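Local coordinates for single-stranded DNA-binding protein (Mycobacterium smegmatis, PDB 5GQO) that probably binds single-stranded DNA through an OB-fold domain that assembles into a tetramer, at residues Y49-A54 and V74-W79. Sequence-based numbering, arbitrary orientation.
Sequences YKFRVA and VTVNCW
The carbonyl O of Phe51 receives the backbone N of Val76 at 2.8 Å in a nearly straight bond, while Thr75 CA leans on the same oxygen from 3.4 Å. Phe51 N returns a bond to Val76 O, and the pairs Tyr49-Cys78 and Val53-Val74 are bonded in the same two-way manner, making three hydrogen-bonded antiparallel pairs; between them, Lys50 faces Asn77 and Arg52 faces Thr75 in non-hydrogen-bonded pairs. On the buried face, Phe51 illustrates how one ring can span two neighbours. With chi1 at 49°, its CG stands between backbone N and carbonyl carbon, which swings the ring across to the other strand. Val76 CB makes a CH-pi contact over one ring face, offset toward the rim and 3.8 Å from CE1. Phe51 CE2 meets Cys78 SG at 3.7 Å, an oblique sulfur-aromatic contact. The CG2 methyl of Val76 also touches Val53 CG2, 3.5 Å away. Tyr49 brings only CB near Cys78; its ring turns toward helix 80-89 and Pro38, seen to bind calcium in this protein, though no ion is bound to this chain. The opposite face is polar and partly exposed. There Arg52, bent at chi2 and chi3, uses NE to donate a nearly straight hydrogen bond (175°) to Thr75 OG1 at 3.2 Å, with the hydroxyl oxygen in the guanidinium plane. Lys50 lies alongside Asn77, its CB 3.6 Å from OD1, whereas Asn77 ND2 hydrogen-bonds Glu119 OE1 on strand 117-122. Flanked by strands 33-43 and 117-122, with helix 80-89 against Tyr49 and Phe51, this antiparallel pair belongs to the curled sheet of the OB fold characteristic of the SSB family.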
ATOM      1  N   TYR B  49      21.409  -3.351   9.036  1.00 47.69           N
ATOM      2  CA  TYR B  49      21.858  -2.130   8.423  1.00 41.76           C
ATOM      3  C   TYR B  49      20.695  -1.201   8.403  1.00 40.25           C
ATOM      4  O   TYR B  49      19.644  -1.484   7.844  1.00 47.57           O
ATOM      5  CB  TYR B  49      22.297  -2.442   7.030  1.00 46.53           C
ATOM      6  CG  TYR B  49      23.193  -1.425   6.409  1.00 51.86           C
ATOM      7  CD1 TYR B  49      24.472  -1.222   6.893  1.00 57.60           C
ATOM      8  CD2 TYR B  49      22.788  -0.705   5.284  1.00 52.18           C
ATOM      9  CE1 TYR B  49      25.313  -0.303   6.293  1.00 62.72           C
ATOM     10  CE2 TYR B  49      23.614   0.205   4.679  1.00 53.29           C
ATOM     11  CZ  TYR B  49      24.876   0.407   5.187  1.00 63.82           C
ATOM     12  OH  TYR B  49      25.721   1.299   4.584  1.00 65.64           O
ATOM     13  N   LYS B  50      20.866  -0.069   9.042  1.00 41.26           N
ATOM     14  CA  LYS B  50      19.768   0.784   9.268  1.00 42.99           C
ATOM     15  C   LYS B  50      20.098   2.232   8.994  1.00 44.51           C
ATOM     16  O   LYS B  50      21.237   2.672   9.122  1.00 44.40           O
ATOM     17  CB  LYS B  50      19.293   0.606  10.686  1.00 46.01           C
ATOM     18  CG  LYS B  50      20.256   1.013  11.755  1.00 54.49           C
ATOM     19  CD  LYS B  50      19.529   1.166  13.077  1.00 67.10           C
ATOM     20  CE  LYS B  50      18.980   2.572  13.282  1.00 77.58           C
ATOM     21  NZ  LYS B  50      18.185   2.711  14.542  1.00 79.19           N
ATOM     22  N   PHE B  51      19.084   2.994   8.627  1.00 41.05           N
ATOM     23  CA  PHE B  51      19.318   4.335   8.147  1.00 35.93           C
ATOM     24  C   PHE B  51      18.033   5.064   8.122  1.00 40.95           C
ATOM     25  O   PHE B  51      16.952   4.486   8.293  1.00 45.70           O
ATOM     26  CB  PHE B  51      19.980   4.275   6.742  1.00 38.62           C
ATOM     27  CG  PHE B  51      19.295   3.352   5.751  1.00 35.05           C
ATOM     28  CD1 PHE B  51      18.285   3.817   4.981  1.00 38.03           C
ATOM     29  CD2 PHE B  51      19.653   2.044   5.614  1.00 39.21           C
ATOM     30  CE1 PHE B  51      17.604   2.992   4.079  1.00 38.76           C
ATOM     31  CE2 PHE B  51      19.007   1.208   4.689  1.00 40.61           C
ATOM     32  CZ  PHE B  51      17.961   1.682   3.941  1.00 34.76           C
ATOM     33  N   ARG B  52      18.122   6.356   7.876  1.00 46.97           N
ATOM     34  CA  ARG B  52      16.946   7.212   7.908  1.00 47.36           C
ATOM     35  C   ARG B  52      16.559   7.591   6.482  1.00 42.78           C
ATOM     36  O   ARG B  52      17.430   7.803   5.643  1.00 45.85           O
ATOM     37  CB  ARG B  52      17.367   8.434   8.671  1.00 57.51           C
ATOM     38  CG  ARG B  52      16.275   9.197   9.374  1.00 65.25           C
ATOM     39  CD  ARG B  52      16.414   9.059  10.858  1.00 62.91           C
ATOM     40  NE  ARG B  52      15.096   8.779  11.376  1.00 66.52           N
ATOM     41  CZ  ARG B  52      14.148   9.697  11.494  1.00 71.23           C
ATOM     42  NH1 ARG B  52      12.956   9.346  11.981  1.00 68.51           N
ATOM     43  NH2 ARG B  52      14.397  10.966  11.145  1.00 73.49           N
ATOM     44  N   VAL B  53      15.256   7.633   6.201  1.00 41.69           N
ATOM     45  CA  VAL B  53      14.746   7.970   4.864  1.00 42.49           C
ATOM     46  C   VAL B  53      13.779   9.149   4.952  1.00 42.47           C
ATOM     47  O   VAL B  53      12.926   9.187   5.842  1.00 40.87           O
ATOM     48  CB  VAL B  53      14.027   6.799   4.157  1.00 37.69           C
ATOM     49  CG1 VAL B  53      13.448   7.261   2.809  1.00 38.25           C
ATOM     50  CG2 VAL B  53      14.993   5.667   3.906  1.00 38.79           C
ATOM     51  N   ALA B  54      13.946  10.085   4.016  1.00 41.50           N
ATOM     52  CA  ALA B  54      13.034  11.208   3.824  1.00 40.34           C
ATOM     53  C   ALA B  54      12.315  11.009   2.524  1.00 42.81           C
ATOM     54  O   ALA B  54      12.912  10.648   1.487  1.00 37.92           O
ATOM     55  CB  ALA B  54      13.795  12.494   3.751  1.00 39.90           C
ATOM     56  N   VAL B  74      11.451   8.342   8.253  1.00 43.91           N
ATOM     57  CA  VAL B  74      11.367   7.040   8.936  1.00 45.33           C
ATOM     58  C   VAL B  74      12.702   6.338   9.011  1.00 40.95           C
ATOM     59  O   VAL B  74      13.534   6.523   8.172  1.00 40.27           O
ATOM     60  CB  VAL B  74      10.412   6.019   8.248  1.00 50.54           C
ATOM     61  CG1 VAL B  74       8.963   6.443   8.418  1.00 53.24           C
ATOM     62  CG2 VAL B  74      10.735   5.794   6.786  1.00 47.63           C
ATOM     63  N   THR B  75      12.869   5.501  10.021  1.00 41.12           N
ATOM     64  CA  THR B  75      14.062   4.689  10.160  1.00 41.28           C
ATOM     65  C   THR B  75      13.753   3.377   9.431  1.00 37.42           C
ATOM     66  O   THR B  75      12.686   2.828   9.608  1.00 40.21           O
ATOM     67  CB  THR B  75      14.349   4.469  11.661  1.00 42.34           C
ATOM     68  OG1 THR B  75      14.611   5.728  12.277  1.00 42.71           O
ATOM     69  CG2 THR B  75      15.511   3.539  11.888  1.00 42.77           C
ATOM     70  N   VAL B  76      14.674   2.901   8.616  1.00 35.17           N
ATOM     71  CA  VAL B  76      14.521   1.650   7.881  1.00 36.93           C
ATOM     72  C   VAL B  76      15.527   0.656   8.433  1.00 40.49           C
ATOM     73  O   VAL B  76      16.673   1.021   8.655  1.00 43.39           O
ATOM     74  CB  VAL B  76      14.845   1.844   6.403  1.00 34.01           C
ATOM     75  CG1 VAL B  76      14.611   0.569   5.656  1.00 35.48           C
ATOM     76  CG2 VAL B  76      13.989   2.948   5.824  1.00 36.55           C
ATOM     77  N   ASN B  77      15.115  -0.592   8.620  1.00 39.23           N
ATOM     78  CA  ASN B  77      15.983  -1.618   9.130  1.00 37.89           C
ATOM     79  C   ASN B  77      16.086  -2.713   8.100  1.00 37.94           C
ATOM     80  O   ASN B  77      15.094  -3.318   7.771  1.00 40.47           O
ATOM     81  CB  ASN B  77      15.393  -2.256  10.359  1.00 39.10           C
ATOM     82  CG  ASN B  77      15.241  -1.312  11.502  1.00 41.07           C
ATOM     83  OD1 ASN B  77      16.095  -0.492  11.780  1.00 43.67           O
ATOM     84  ND2 ASN B  77      14.141  -1.448  12.205  1.00 44.79           N
ATOM     85  N   CYS B  78      17.293  -3.009   7.629  1.00 38.50           N
ATOM     86  CA  CYS B  78      17.502  -4.124   6.753  1.00 37.65           C
ATOM     87  C   CYS B  78      18.313  -5.233   7.452  1.00 40.17           C
ATOM     88  O   CYS B  78      19.236  -4.971   8.217  1.00 38.73           O
ATOM     89  CB  CYS B  78      18.256  -3.634   5.538  1.00 40.77           C
ATOM     90  SG  CYS B  78      17.547  -2.184   4.775  1.00 39.63           S
ATOM     91  N   TRP B  79      17.968  -6.470   7.159  1.00 39.68           N
ATOM     92  CA  TRP B  79      18.531  -7.625   7.821  1.00 41.92           C
ATOM     93  C   TRP B  79      18.994  -8.593   6.763  1.00 42.11           C
ATOM     94  O   TRP B  79      18.469  -8.617   5.653  1.00 43.62           O
ATOM     95  CB  TRP B  79      17.452  -8.347   8.675  1.00 44.37           C
ATOM     96  CG  TRP B  79      16.931  -7.565   9.842  1.00 43.45           C
ATOM     97  CD1 TRP B  79      15.809  -6.803   9.886  1.00 45.44           C
ATOM     98  CD2 TRP B  79      17.513  -7.491  11.139  1.00 49.10           C
ATOM     99  NE1 TRP B  79      15.677  -6.219  11.127  1.00 44.32           N
ATOM    100  CE2 TRP B  79      16.719  -6.635  11.912  1.00 48.09           C
ATOM    101  CE3 TRP B  79      18.640  -8.069  11.728  1.00 53.34           C
ATOM    102  CZ2 TRP B  79      17.020  -6.348  13.244  1.00 51.51           C
ATOM    103  CZ3 TRP B  79      18.951  -7.765  13.050  1.00 49.67           C
ATOM    104  CH2 TRP B  79      18.138  -6.931  13.793  1.00 53.04           C
TER